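Long-range contact in aromatic-amino-acid transaminase TyrB (Burkholderia cenocepacia K56-2Valvano, PDB 4WD2), which probably catalyses the pyridoxal-phosphate-dependent transfer of amino groups between aromatic amino acids and 2-oxo acids: residues A[130-135]-A[179-184]. Numbering follows the deposited sequence.
Sequences QVWLSD and ARSIVL
Val131 pairs with Ile182 and Trp132 with Val183 where strand 131-135 and the 182-184 part of strand 182-186 run side by side and parallel, 4.7 Å apart at their closest and inclined by 19°. They are neighbouring strands in the large mixed sheet of the fold-type I aminotransferase, the sheet at the core of its PLP-binding domain. Three backbone bonds zip them together: Ile182 N gives to Gln130 O, Trp132 N gives to Ile182 O at 2.8 Å, and Leu184 N gives to Trp132 O. Trp132 thus uses both its N-H and its carbonyl on this neighbour, while Val131 and Leu133 turn theirs to strand 152-159 and to Thr151 just before it, on the other flank. A CA-H...O contact adds to the Ile182 carbonyl, with Val131 CA 3.3 Å from Ile182 O.

Beyond the bonded pairs, water takes over at both ends. Water 1 accepts from Gln130 N and donates to Ser181 OG, which also bonds to Pro178 O; water 2 accepts from Ser134 N and donates to Leu184 O.

Val131, Ile182 and Leu184 lie on one face of the sheet, against helices 110-125 and 141-147. Val131 CG2 rests 3.9 Å from Ile182 CB and meets the CD1 end of that side chain as well. On the other face, the Trp132 ring leans back along its strand; CG stands anti to the carbonyl carbon (chi1 -84°), which lets the six-membered ring reach back to Ser181, just before the neighbouring strand begins. There CZ3 of Trp132 lies 3.6 Å from Ser181 CB, and water 1 sits at the edge of the indole, in the plane of the ring.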
loop_
_atom_site.group_PDB
_atom_site.type_symbol
_atom_site.label_atom_id
_atom_site.label_comp_id
_atom_site.label_asym_id
_atom_site.label_seq_id
_atom_site.Cartn_x
_atom_site.Cartn_y
_atom_site.Cartn_z
ATOM N N GLN A 130 -6.921 -24.043 4.464
ATOM C CA GLN A 130 -5.550 -23.827 4.898
ATOM C C GLN A 130 -4.674 -23.578 3.672
ATOM O O GLN A 130 -5.118 -23.772 2.537
ATOM C CB GLN A 130 -5.055 -25.017 5.719
ATOM C CG GLN A 130 -5.911 -25.268 6.949
ATOM C CD GLN A 130 -5.312 -26.281 7.893
ATOM O OE1 GLN A 130 -4.204 -26.768 7.673
ATOM N NE2 GLN A 130 -6.041 -26.604 8.959
ATOM N N VAL A 131 -3.442 -23.129 3.891
ATOM C CA VAL A 131 -2.569 -22.760 2.780
ATOM C C VAL A 131 -1.373 -23.708 2.697
ATOM O O VAL A 131 -0.802 -24.091 3.723
ATOM C CB VAL A 131 -2.090 -21.294 2.919
ATOM C CG1 VAL A 131 -1.035 -20.957 1.877
ATOM C CG2 VAL A 131 -3.269 -20.319 2.796
ATOM N N TRP A 132 -1.019 -24.112 1.476
ATOM C CA TRP A 132 0.152 -24.960 1.236
ATOM C C TRP A 132 1.160 -24.269 0.316
ATOM O O TRP A 132 0.805 -23.850 -0.785
ATOM C CB TRP A 132 -0.260 -26.303 0.627
ATOM C CG TRP A 132 -0.688 -27.332 1.637
ATOM C CD1 TRP A 132 0.072 -28.344 2.151
ATOM C CD2 TRP A 132 -1.972 -27.442 2.256
ATOM N NE1 TRP A 132 -0.664 -29.083 3.047
ATOM C CE2 TRP A 132 -1.923 -28.549 3.129
ATOM C CE3 TRP A 132 -3.162 -26.717 2.152
ATOM C CZ2 TRP A 132 -3.019 -28.947 3.895
ATOM C CZ3 TRP A 132 -4.250 -27.112 2.909
ATOM C CH2 TRP A 132 -4.171 -28.216 3.772
ATOM N N LEU A 133 2.409 -24.140 0.775
ATOM C CA LEU A 133 3.500 -23.566 -0.020
ATOM C C LEU A 133 4.556 -24.618 -0.336
ATOM O O LEU A 133 4.590 -25.675 0.279
ATOM C CB LEU A 133 4.177 -22.390 0.699
ATOM C CG LEU A 133 3.653 -21.808 2.008
ATOM C CD1 LEU A 133 4.714 -20.930 2.651
ATOM C CD2 LEU A 133 2.419 -20.995 1.745
ATOM N N SER A 134 5.440 -24.308 -1.276
ATOM C CA SER A 134 6.506 -25.226 -1.639
ATOM C C SER A 134 7.569 -25.306 -0.552
ATOM O O SER A 134 7.778 -24.361 0.209
ATOM C CB SER A 134 7.141 -24.803 -2.967
ATOM O OG SER A 134 7.663 -23.490 -2.884
ATOM N N ASP A 135 8.244 -26.446 -0.482
ATOM C CA ASP A 135 9.395 -26.589 0.396
ATOM C C ASP A 135 10.678 -26.516 -0.420
ATOM O O ASP A 135 11.021 -27.480 -1.099
ATOM C CB ASP A 135 9.330 -27.916 1.160
ATOM C CG ASP A 135 10.619 -28.229 1.897
ATOM O OD1 ASP A 135 11.229 -27.294 2.447
ATOM O OD2 ASP A 135 11.022 -29.412 1.922
ATOM N N ALA A 179 -10.957 -30.245 -0.652
ATOM C CA ALA A 179 -11.456 -29.192 -1.529
ATOM C C ALA A 179 -11.261 -27.815 -0.902
ATOM O O ALA A 179 -11.347 -27.651 0.328
ATOM C CB ALA A 179 -12.924 -29.422 -1.861
ATOM N N ARG A 180 -10.963 -26.853 -1.776
ATOM C CA ARG A 180 -10.778 -25.436 -1.452
ATOM C C ARG A 180 -9.510 -25.143 -0.652
ATOM O O ARG A 180 -9.343 -24.049 -0.122
ATOM C CB ARG A 180 -12.014 -24.902 -0.726
ATOM C CG ARG A 180 -13.250 -24.931 -1.617
ATOM C CD ARG A 180 -14.522 -24.662 -0.836
ATOM N NE ARG A 180 -14.762 -25.687 0.172
ATOM C CZ ARG A 180 -15.335 -26.862 -0.079
ATOM N NH1 ARG A 180 -15.733 -27.169 -1.313
ATOM N NH2 ARG A 180 -15.510 -27.734 0.907
ATOM N N SER A 181 -8.604 -26.114 -0.591
ATOM C CA SER A 181 -7.267 -25.855 -0.077
ATOM C C SER A 181 -6.562 -24.836 -0.973
ATOM O O SER A 181 -6.623 -24.924 -2.201
ATOM C CB SER A 181 -6.449 -27.146 0.001
ATOM O OG SER A 181 -7.013 -28.054 0.933
ATOM N N ILE A 182 -5.902 -23.862 -0.358
ATOM C CA ILE A 182 -5.209 -22.825 -1.115
ATOM C C ILE A 182 -3.768 -23.253 -1.379
ATOM O O ILE A 182 -2.993 -23.463 -0.449
ATOM C CB ILE A 182 -5.229 -21.473 -0.370
ATOM C CG1 ILE A 182 -6.673 -21.012 -0.154
ATOM C CG2 ILE A 182 -4.435 -20.429 -1.148
ATOM C CD1 ILE A 182 -6.840 -19.996 0.965
ATOM N N VAL A 183 -3.409 -23.384 -2.653
ATOM C CA VAL A 183 -2.083 -23.871 -3.010
ATOM C C VAL A 183 -1.263 -22.777 -3.686
ATOM O O VAL A 183 -1.539 -22.396 -4.820
ATOM C CB VAL A 183 -2.178 -25.107 -3.936
ATOM C CG1 VAL A 183 -0.797 -25.694 -4.201
ATOM C CG2 VAL A 183 -3.082 -26.155 -3.314
ATOM N N LEU A 184 -0.258 -22.271 -2.976
ATOM C CA LEU A 184 0.636 -21.247 -3.514
ATOM C C LEU A 184 1.635 -21.882 -4.466
ATOM O O LEU A 184 2.386 -22.789 -4.090
ATOM C CB LEU A 184 1.380 -20.514 -2.392
ATOM C CG LEU A 184 0.858 -19.166 -1.886
ATOM C CD1 LEU A 184 1.763 -18.659 -0.775
ATOM C CD2 LEU A 184 0.780 -18.125 -2.989
HETATM O O HOH W 1 -7.802 -26.761 3.344
HETATM O O HOH W 2 4.944 -21.733 -2.804
#